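Local coordinates for protein CofB (Escherichia coli, PDB 5AX6) that forms a homotrimer as the minor pilin subunit of the CFA/III type IVb pilus of enterotoxigenic bacteria and probably takes part in pilus assembly, at residues T291-I299 and S310-N318. Residues are numbered along the deposited sequence; the frame is centred on the assembly and turned at random.
Sequences TSKLCLTQI and SLIKLKDDN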
loop_
_atom_site.group_PDB
_atom_site.type_symbol
_atom_site.label_atom_id
_atom_site.label_comp_id
_atom_site.label_asym_id
_atom_site.label_seq_id
_atom_site.Cartn_x
_atom_site.Cartn_y
_atom_site.Cartn_z
ATOM N N THR A 291 19.982 -6.076 -0.315
ATOM C CA THR A 291 19.327 -7.010 -1.229
ATOM C C THR A 291 18.120 -6.345 -1.875
ATOM O O THR A 291 17.729 -5.254 -1.478
ATOM C CB THR A 291 18.912 -8.318 -0.510
ATOM O OG1 THR A 291 17.919 -8.036 0.486
ATOM C CG2 THR A 291 20.122 -8.946 0.177
ATOM N N SER A 292 17.551 -7.002 -2.878
ATOM C CA SER A 292 16.460 -6.444 -3.663
ATOM C C SER A 292 15.289 -5.978 -2.816
ATOM O O SER A 292 14.961 -6.602 -1.805
ATOM C CB SER A 292 15.951 -7.478 -4.662
ATOM O OG SER A 292 14.928 -6.926 -5.471
ATOM N N LYS A 293 14.648 -4.887 -3.231
ATOM C CA LYS A 293 13.338 -4.581 -2.678
ATOM C C LYS A 293 12.365 -5.632 -3.226
ATOM O O LYS A 293 12.641 -6.287 -4.239
ATOM C CB LYS A 293 12.897 -3.151 -3.030
ATOM C CG LYS A 293 12.489 -2.962 -4.477
ATOM C CD LYS A 293 12.046 -1.524 -4.732
ATOM C CE LYS A 293 11.913 -1.264 -6.219
ATOM N NZ LYS A 293 13.267 -1.070 -6.819
ATOM N N LEU A 294 11.256 -5.834 -2.526
ATOM C CA LEU A 294 10.244 -6.789 -2.958
ATOM C C LEU A 294 8.999 -6.017 -3.359
ATOM O O LEU A 294 8.591 -5.103 -2.645
ATOM C CB LEU A 294 9.919 -7.788 -1.842
ATOM C CG LEU A 294 11.112 -8.593 -1.318
ATOM C CD1 LEU A 294 10.640 -9.557 -0.237
ATOM C CD2 LEU A 294 11.779 -9.340 -2.476
ATOM N N CYS A 295 8.403 -6.381 -4.491
ATOM C CA CYS A 295 7.244 -5.656 -4.996
ATOM C C CYS A 295 6.064 -6.566 -5.239
ATOM O O CYS A 295 6.228 -7.672 -5.757
ATOM C CB CYS A 295 7.585 -4.930 -6.299
ATOM S SG CYS A 295 8.895 -3.689 -6.115
ATOM N N LEU A 296 4.877 -6.091 -4.867
ATOM C CA LEU A 296 3.621 -6.701 -5.303
ATOM C C LEU A 296 3.143 -5.922 -6.509
ATOM O O LEU A 296 2.708 -4.779 -6.377
ATOM C CB LEU A 296 2.547 -6.665 -4.210
ATOM C CG LEU A 296 2.397 -7.801 -3.213
ATOM C CD1 LEU A 296 1.201 -7.528 -2.278
ATOM C CD2 LEU A 296 2.251 -9.127 -3.957
ATOM N N THR A 297 3.206 -6.552 -7.673
ATOM C CA THR A 297 3.030 -5.862 -8.939
ATOM C C THR A 297 1.877 -6.438 -9.737
ATOM O O THR A 297 1.702 -7.654 -9.784
ATOM C CB THR A 297 4.307 -5.963 -9.773
ATOM O OG1 THR A 297 5.400 -5.453 -9.002
ATOM C CG2 THR A 297 4.178 -5.192 -11.078
ATOM N N GLN A 298 1.097 -5.571 -10.376
ATOM C CA GLN A 298 -0.001 -6.046 -11.203
ATOM C C GLN A 298 0.486 -6.266 -12.626
ATOM O O GLN A 298 1.098 -5.376 -13.220
ATOM C CB GLN A 298 -1.169 -5.063 -11.206
ATOM C CG GLN A 298 -2.420 -5.653 -11.864
ATOM C CD GLN A 298 -3.547 -4.643 -11.945
ATOM O OE1 GLN A 298 -3.309 -3.439 -11.858
ATOM N NE2 GLN A 298 -4.780 -5.126 -12.108
ATOM N N ILE A 299 0.227 -7.452 -13.164
ATOM C CA ILE A 299 0.678 -7.788 -14.513
ATOM C C ILE A 299 -0.480 -8.350 -15.348
ATOM O O ILE A 299 -1.507 -8.776 -14.818
ATOM C CB ILE A 299 1.843 -8.803 -14.494
ATOM C CG1 ILE A 299 1.406 -10.106 -13.821
ATOM C CG2 ILE A 299 3.081 -8.201 -13.815
ATOM C CD1 ILE A 299 2.463 -11.192 -13.833
ATOM N N SER A 310 -5.928 -9.896 -15.316
ATOM C CA SER A 310 -4.659 -9.525 -14.711
ATOM C C SER A 310 -4.470 -10.322 -13.430
ATOM O O SER A 310 -5.379 -11.017 -12.983
ATOM C CB SER A 310 -4.583 -8.014 -14.419
ATOM O OG SER A 310 -5.509 -7.634 -13.412
ATOM N N LEU A 311 -3.279 -10.210 -12.856
ATOM C CA LEU A 311 -2.984 -10.847 -11.591
ATOM C C LEU A 311 -1.925 -10.035 -10.880
ATOM O O LEU A 311 -1.366 -9.083 -11.442
ATOM C CB LEU A 311 -2.513 -12.296 -11.799
ATOM C CG LEU A 311 -1.143 -12.461 -12.468
ATOM C CD1 LEU A 311 -0.520 -13.793 -12.059
ATOM C CD2 LEU A 311 -1.233 -12.363 -13.995
ATOM N N ILE A 312 -1.676 -10.399 -9.630
ATOM C CA ILE A 312 -0.621 -9.797 -8.825
ATOM C C ILE A 312 0.564 -10.747 -8.775
ATOM O O ILE A 312 0.373 -11.961 -8.668
ATOM C CB ILE A 312 -1.083 -9.530 -7.382
ATOM C CG1 ILE A 312 -2.272 -8.580 -7.396
ATOM C CG2 ILE A 312 0.081 -8.948 -6.563
ATOM C CD1 ILE A 312 -2.002 -7.349 -8.174
ATOM N N LYS A 313 1.767 -10.194 -8.843
ATOM C CA LYS A 313 2.995 -10.993 -8.766
ATOM C C LYS A 313 3.916 -10.422 -7.691
ATOM O O LYS A 313 4.241 -9.229 -7.705
ATOM C CB LYS A 313 3.703 -11.024 -10.131
ATOM C CG LYS A 313 4.998 -11.833 -10.140
ATOM C CD LYS A 313 5.596 -11.874 -11.544
ATOM C CE LYS A 313 6.907 -12.660 -11.559
ATOM N NZ LYS A 313 7.516 -12.655 -12.914
ATOM N N LEU A 314 4.327 -11.269 -6.749
ATOM C CA LEU A 314 5.290 -10.861 -5.736
ATOM C C LEU A 314 6.682 -11.186 -6.268
ATOM O O LEU A 314 7.008 -12.357 -6.473
ATOM C CB LEU A 314 5.027 -11.579 -4.406
ATOM C CG LEU A 314 5.970 -11.241 -3.248
ATOM C CD1 LEU A 314 5.870 -9.777 -2.847
ATOM C CD2 LEU A 314 5.671 -12.136 -2.044
ATOM N N LYS A 315 7.499 -10.162 -6.498
ATOM C CA LYS A 315 8.765 -10.360 -7.195
ATOM C C LYS A 315 9.909 -9.506 -6.675
ATOM O O LYS A 315 9.690 -8.464 -6.036
ATOM C CB LYS A 315 8.577 -10.073 -8.687
ATOM C CG LYS A 315 8.210 -8.622 -8.992
ATOM C CD LYS A 315 8.028 -8.393 -10.494
ATOM C CE LYS A 315 7.990 -6.905 -10.823
ATOM N NZ LYS A 315 9.223 -6.187 -10.338
ATOM N N ASP A 316 11.133 -9.943 -6.964
ATOM C CA ASP A 316 12.307 -9.107 -6.714
ATOM C C ASP A 316 12.633 -8.265 -7.950
ATOM O O ASP A 316 11.919 -8.321 -8.958
ATOM C CB ASP A 316 13.522 -9.954 -6.294
ATOM C CG ASP A 316 13.975 -10.942 -7.370
ATOM O OD1 ASP A 316 13.687 -10.746 -8.570
ATOM O OD2 ASP A 316 14.645 -11.930 -7.005
ATOM N N ASP A 317 13.703 -7.475 -7.890
ATOM C CA ASP A 317 14.005 -6.562 -8.992
ATOM C C ASP A 317 14.506 -7.302 -10.245
ATOM O O ASP A 317 14.556 -6.718 -11.326
ATOM C CB ASP A 317 15.031 -5.502 -8.566
ATOM C CG ASP A 317 14.408 -4.330 -7.798
ATOM O OD1 ASP A 317 13.165 -4.273 -7.640
ATOM O OD2 ASP A 317 15.178 -3.445 -7.361
ATOM N N ASN A 318 14.873 -8.578 -10.115
ATOM C CA ASN A 318 15.194 -9.380 -11.296
ATOM C C ASN A 318 13.966 -10.022 -11.927
ATOM O O ASN A 318 14.070 -10.720 -12.940
ATOM C CB ASN A 318 16.213 -10.459 -10.943
ATOM C CG ASN A 318 17.585 -9.889 -10.646
ATOM O OD1 ASN A 318 17.992 -8.885 -11.233
ATOM N ND2 ASN A 318 18.305 -10.526 -9.732
HETATM O O HOH W 1 7.346 -3.995 -9.788
#
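K293 and D317, in the D317 conformer modelled here, form a salt bridge at the open end of the antiparallel hairpin of strands 294-302 and 308-315, which with strand 282-285 makes a three-stranded sheet in the CofB beta-repeat domain. From CB, a chi1 of 73° sets K293 CG between the backbone N and the carbonyl carbon, 3.5 Å from D317 OD1. The chain then runs straight to CE: CD stays 4.2 Å from D317 OD1 and CE 3.6 Å from it. A bend at chi4 brings K293 NZ to D317 OD2 at 3.1 Å, on the syn side; its bond to OD1 is weak, as is a long ion pair to D262 of the third subunit. Cutting this lysine back to alanine would remove the ammonium group, and the D317 carboxylate is likely to lose its mate and turn more freely. S292 OG accepts the D317 N-H at 2.8 Å and donates to K293 O.

Paired N-H...O bonds join C295 to K315, T297 to K313 and I299 to L311. L296 CD2 presses on I312 CG2 at 3.4 Å, tighter than usual van der Waals contact. On the face of C295, disulfide-bonded to C284, a water bridges T297 OG1 and K315 NZ. At the far end Q298 NE2 donates to S310 OG. I312 and K313 pair in parallel with a second subunit's strand, implying that the sheet continues across the interface; I312 against W285 and L314 against A326 of that subunit extend the apolar packing.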